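Local structure of histidine triad protein (Plasmodium falciparum 3D7, 5CS2) at residues C82-M85 with C86-G90; K192-I195 with N196-S200. The protein probably hydrolyses diadenosine triphosphate to AMP and ADP, as a manganese-dependent enzyme of the FHIT branch of the histidine triad family. All coordinates share one frame; numbering follows the deposited sequence.

How the interactions relate
Both interactions are i to i+4 side-chain contacts within single helices, their centres about 13 Å apart. Interaction 1 comes first in the chain, in the second half of helix 72-93 of the HIT domain; interaction 2 forms the last turns of helix 181-199, the C-terminal helix, reached after the unmodelled residues 127-177. The two helices meet directly: Ile-88 CD1 packs at 3.7 Å from Phe-199 CE2, and Met-85 SD at 4.0 Å from Ile-195 CD1. Phe-84 and Phe-199 add an edge-to-face (T-shaped) ring pair. Helix 72-93 also packs on strands 97-104 and 116-122, whereas interaction 2 lies nearer the surface, away from the predicted substrate-binding residues.

Interaction 1. Residues C82-M85 with C86-G90; sequences CNFM and CYIMG
One face of the Phe-84 ring is taken by Ile-88, whose CG1 sits 3.5 Å above the ring plane, displaced toward the rim, in a CH-pi contact one helical turn further on. CG1 comes to 3.6 Å from Phe-84 CE2, and Ile-88 CD1 continues over the ring to 3.7 Å from Phe-84 CZ. The other aromatic ring of this turn, Tyr-87, stacks with Tyr-5 of helix 4-11. Phe-84 CG lies trans to its backbone N (chi1 176°), which places the ring beside the carbonyl carbon, where CG1 and CD1 of Ile-88 lie over its face. The other isoleucine branch, CG2, meets Met-85 CE at 4.0 Å; that thioether chain is bent at both chi2 and chi3, and its methyl end also reaches Met-89 SD at 4.1 Å.

Beneath these side chains run the i to i+4 bonds of a regular alpha helix, with Ile-88 N donating to Phe-84 O at 3.0 Å and Met-89 N to Met-85 O in a nearly straight bond (171°). The buried amide of Asn-83 is satisfied elsewhere: OD1 by Lys-4, ND2 by the carbonyl of Tyr-67 of the second subunit. Cys-82 and Cys-86 face Ile-100 and Ile-119 on strands 97-104 and 116-122, while Phe-84 leans on helix 4-11 and Ile-88 on helix 181-199.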
# COMPACT_ATOMS: atom_id res chain seq x y z
N CYS A 82 -6.02 -4.25 -3.92
CA CYS A 82 -6.24 -3.49 -2.71
C CYS A 82 -7.24 -2.36 -2.94
O CYS A 82 -8.19 -2.21 -2.15
CB CYS A 82 -4.93 -2.94 -2.15
SG CYS A 82 -5.15 -2.02 -0.62
N ASN A 83 -7.01 -1.55 -3.97
CA ASN A 83 -7.90 -0.42 -4.29
C ASN A 83 -9.32 -0.94 -4.57
O ASN A 83 -10.28 -0.41 -4.00
CB ASN A 83 -7.33 0.36 -5.48
CG ASN A 83 -8.00 1.70 -5.63
OD1 ASN A 83 -8.99 1.83 -6.34
ND2 ASN A 83 -7.43 2.71 -5.02
N PHE A 84 -9.43 -2.00 -5.39
CA PHE A 84 -10.71 -2.66 -5.73
C PHE A 84 -11.40 -3.13 -4.45
O PHE A 84 -12.61 -2.92 -4.29
CB PHE A 84 -10.47 -3.83 -6.68
CG PHE A 84 -11.73 -4.62 -7.00
CD1 PHE A 84 -12.69 -4.12 -7.87
CD2 PHE A 84 -11.98 -5.84 -6.36
CE1 PHE A 84 -13.86 -4.84 -8.16
CE2 PHE A 84 -13.18 -6.54 -6.61
CZ PHE A 84 -14.09 -6.05 -7.53
N MET A 85 -10.65 -3.80 -3.51
CA MET A 85 -11.25 -4.31 -2.28
C MET A 85 -11.68 -3.21 -1.32
O MET A 85 -12.69 -3.39 -0.65
CB MET A 85 -10.34 -5.34 -1.59
CG MET A 85 -10.26 -6.66 -2.34
SD MET A 85 -11.90 -7.41 -2.78
CE MET A 85 -12.69 -7.38 -1.31
N CYS A 86 -11.00 -2.04 -1.31
CA CYS A 86 -11.47 -0.93 -0.49
C CYS A 86 -12.81 -0.44 -1.03
O CYS A 86 -13.69 -0.12 -0.24
CB CYS A 86 -10.45 0.20 -0.44
SG CYS A 86 -9.02 -0.21 0.55
N TYR A 87 -12.98 -0.46 -2.35
CA TYR A 87 -14.27 -0.09 -2.97
C TYR A 87 -15.37 -1.08 -2.53
O TYR A 87 -16.39 -0.66 -2.00
CB TYR A 87 -14.13 -0.05 -4.49
CG TYR A 87 -15.43 0.27 -5.21
CD1 TYR A 87 -15.93 1.58 -5.24
CD2 TYR A 87 -16.16 -0.72 -5.85
CE1 TYR A 87 -17.10 1.89 -5.93
CE2 TYR A 87 -17.35 -0.43 -6.51
CZ TYR A 87 -17.81 0.88 -6.56
OH TYR A 87 -18.96 1.17 -7.25
N ILE A 88 -15.11 -2.40 -2.68
CA ILE A 88 -16.08 -3.44 -2.28
C ILE A 88 -16.43 -3.36 -0.81
O ILE A 88 -17.61 -3.33 -0.47
CB ILE A 88 -15.52 -4.85 -2.67
CG1 ILE A 88 -15.35 -5.02 -4.20
CG2 ILE A 88 -16.39 -5.97 -2.05
CD1 ILE A 88 -16.66 -4.79 -5.12
N MET A 89 -15.41 -3.36 0.08
CA MET A 89 -15.61 -3.31 1.52
C MET A 89 -16.34 -2.04 1.94
O MET A 89 -17.12 -2.07 2.90
CB MET A 89 -14.31 -3.51 2.31
CG MET A 89 -13.57 -4.82 1.99
SD MET A 89 -14.56 -6.33 2.24
CE MET A 89 -14.51 -6.45 3.95
N GLY A 90 -16.06 -0.95 1.22
CA GLY A 90 -16.70 0.34 1.46
C GLY A 90 -18.20 0.22 1.27
O GLY A 90 -18.96 0.62 2.15

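Interaction 2. Residues K192-I195 with N196-S200; sequences KSYI and NEKFS
Four successive i to i+4 backbone bonds, from Asn-196 N to Lys-192 O through Phe-199 N to Ile-195 O, run through the last turns of alpha helix 181-199; the last of the four is the most bent, with an N-H...O angle of 134°. These turns carry a CH-pi contact in which Lys-198 lies over one face of the Tyr-194 ring. CG of the lysine stands 3.7 Å above the ring plane, shifted toward the rim, and a bend at chi2 (-64°) brings CE back to the ring, 3.7 Å from Tyr-194 CE1. The aliphatic part of the lysine therefore does the touching, and both CG and CE take part. Tyr-194 OH makes a weak hydrogen bond to Asn-91, while the ring also packs on Leu-92 of helix 72-93.

Ile-195 and Phe-199 both pack against Trp-14, and Phe-199 also touches Tyr-5 and Leu-9, so this end of the helix packs on helix 4-11 as well as helix 72-93. Ser-193 OG is held one turn back by the carbonyl of Asn-189. Asn-196 folds its amide back along the preceding turn, bringing CG to 3.3 Å from Lys-192 O; this is packing, since the angle at ND2 is too poor for a hydrogen bond. At the Phe-199 ring, Ile-195 O approaches the edge close to the ring plane, 3.6 Å from Phe-199 CD2.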
# COMPACT_ATOMS: atom_id res chain seq x y z
N LYS A 192 -17.70 -12.43 -1.84
CA LYS A 192 -17.68 -13.07 -3.14
C LYS A 192 -19.01 -12.83 -3.87
O LYS A 192 -18.99 -12.52 -5.06
CB LYS A 192 -17.55 -14.59 -2.91
CG LYS A 192 -16.39 -15.28 -3.55
CD LYS A 192 -16.49 -16.81 -3.37
CE LYS A 192 -17.01 -17.25 -2.00
NZ LYS A 192 -17.15 -18.74 -1.89
N SER A 193 -20.15 -12.96 -3.16
CA SER A 193 -21.49 -12.78 -3.75
C SER A 193 -21.69 -11.38 -4.30
O SER A 193 -22.19 -11.22 -5.41
CB SER A 193 -22.59 -13.09 -2.74
OG SER A 193 -22.52 -14.46 -2.36
N TYR A 194 -21.20 -10.37 -3.54
CA TYR A 194 -21.27 -8.97 -3.95
C TYR A 194 -20.41 -8.70 -5.17
O TYR A 194 -20.89 -8.06 -6.09
CB TYR A 194 -20.93 -8.06 -2.78
CG TYR A 194 -21.17 -6.60 -3.10
CD1 TYR A 194 -22.44 -6.04 -3.02
CD2 TYR A 194 -20.12 -5.78 -3.53
CE1 TYR A 194 -22.68 -4.71 -3.37
CE2 TYR A 194 -20.34 -4.44 -3.86
CZ TYR A 194 -21.62 -3.92 -3.79
OH TYR A 194 -21.82 -2.60 -4.11
N ILE A 195 -19.15 -9.20 -5.20
CA ILE A 195 -18.29 -9.03 -6.36
C ILE A 195 -19.00 -9.60 -7.59
O ILE A 195 -19.10 -8.92 -8.61
CB ILE A 195 -16.87 -9.64 -6.12
CG1 ILE A 195 -16.16 -8.91 -4.96
CG2 ILE A 195 -16.04 -9.61 -7.39
CD1 ILE A 195 -14.84 -9.64 -4.36
N ASN A 196 -19.52 -10.84 -7.49
CA ASN A 196 -20.22 -11.52 -8.58
C ASN A 196 -21.42 -10.73 -9.10
O ASN A 196 -21.58 -10.57 -10.32
CB ASN A 196 -20.63 -12.91 -8.12
CG ASN A 196 -19.47 -13.86 -7.99
OD1 ASN A 196 -18.38 -13.62 -8.52
ND2 ASN A 196 -19.69 -14.98 -7.32
N GLU A 197 -22.23 -10.22 -8.20
CA GLU A 197 -23.44 -9.47 -8.53
C GLU A 197 -23.14 -8.19 -9.33
O GLU A 197 -23.79 -7.92 -10.35
CB GLU A 197 -24.21 -9.15 -7.23
CG GLU A 197 -25.51 -8.40 -7.44
CD GLU A 197 -26.34 -8.18 -6.18
OE1 GLU A 197 -26.05 -7.21 -5.44
OE2 GLU A 197 -27.30 -8.95 -5.96
N LYS A 198 -22.10 -7.44 -8.91
CA LYS A 198 -21.74 -6.17 -9.54
C LYS A 198 -20.81 -6.27 -10.71
O LYS A 198 -20.77 -5.34 -11.53
CB LYS A 198 -21.15 -5.23 -8.47
CG LYS A 198 -22.08 -4.91 -7.30
CD LYS A 198 -23.33 -4.16 -7.76
CE LYS A 198 -24.25 -3.84 -6.60
NZ LYS A 198 -25.53 -3.26 -7.08
N PHE A 199 -20.03 -7.36 -10.82
CA PHE A 199 -19.00 -7.42 -11.84
C PHE A 199 -19.02 -8.61 -12.78
O PHE A 199 -18.09 -8.74 -13.59
CB PHE A 199 -17.62 -7.31 -11.15
CG PHE A 199 -17.45 -5.93 -10.57
CD1 PHE A 199 -17.23 -4.83 -11.40
CD2 PHE A 199 -17.65 -5.70 -9.21
CE1 PHE A 199 -17.13 -3.54 -10.87
CE2 PHE A 199 -17.58 -4.41 -8.69
CZ PHE A 199 -17.34 -3.34 -9.51
N SER A 200 -20.08 -9.42 -12.73
CA SER A 200 -20.39 -10.59 -13.57
C SER A 200 -19.82 -11.87 -13.07
O SER A 200 -20.51 -12.51 -12.30
CB SER A 200 -20.08 -10.37 -15.06
OG SER A 200 -21.24 -9.93 -15.75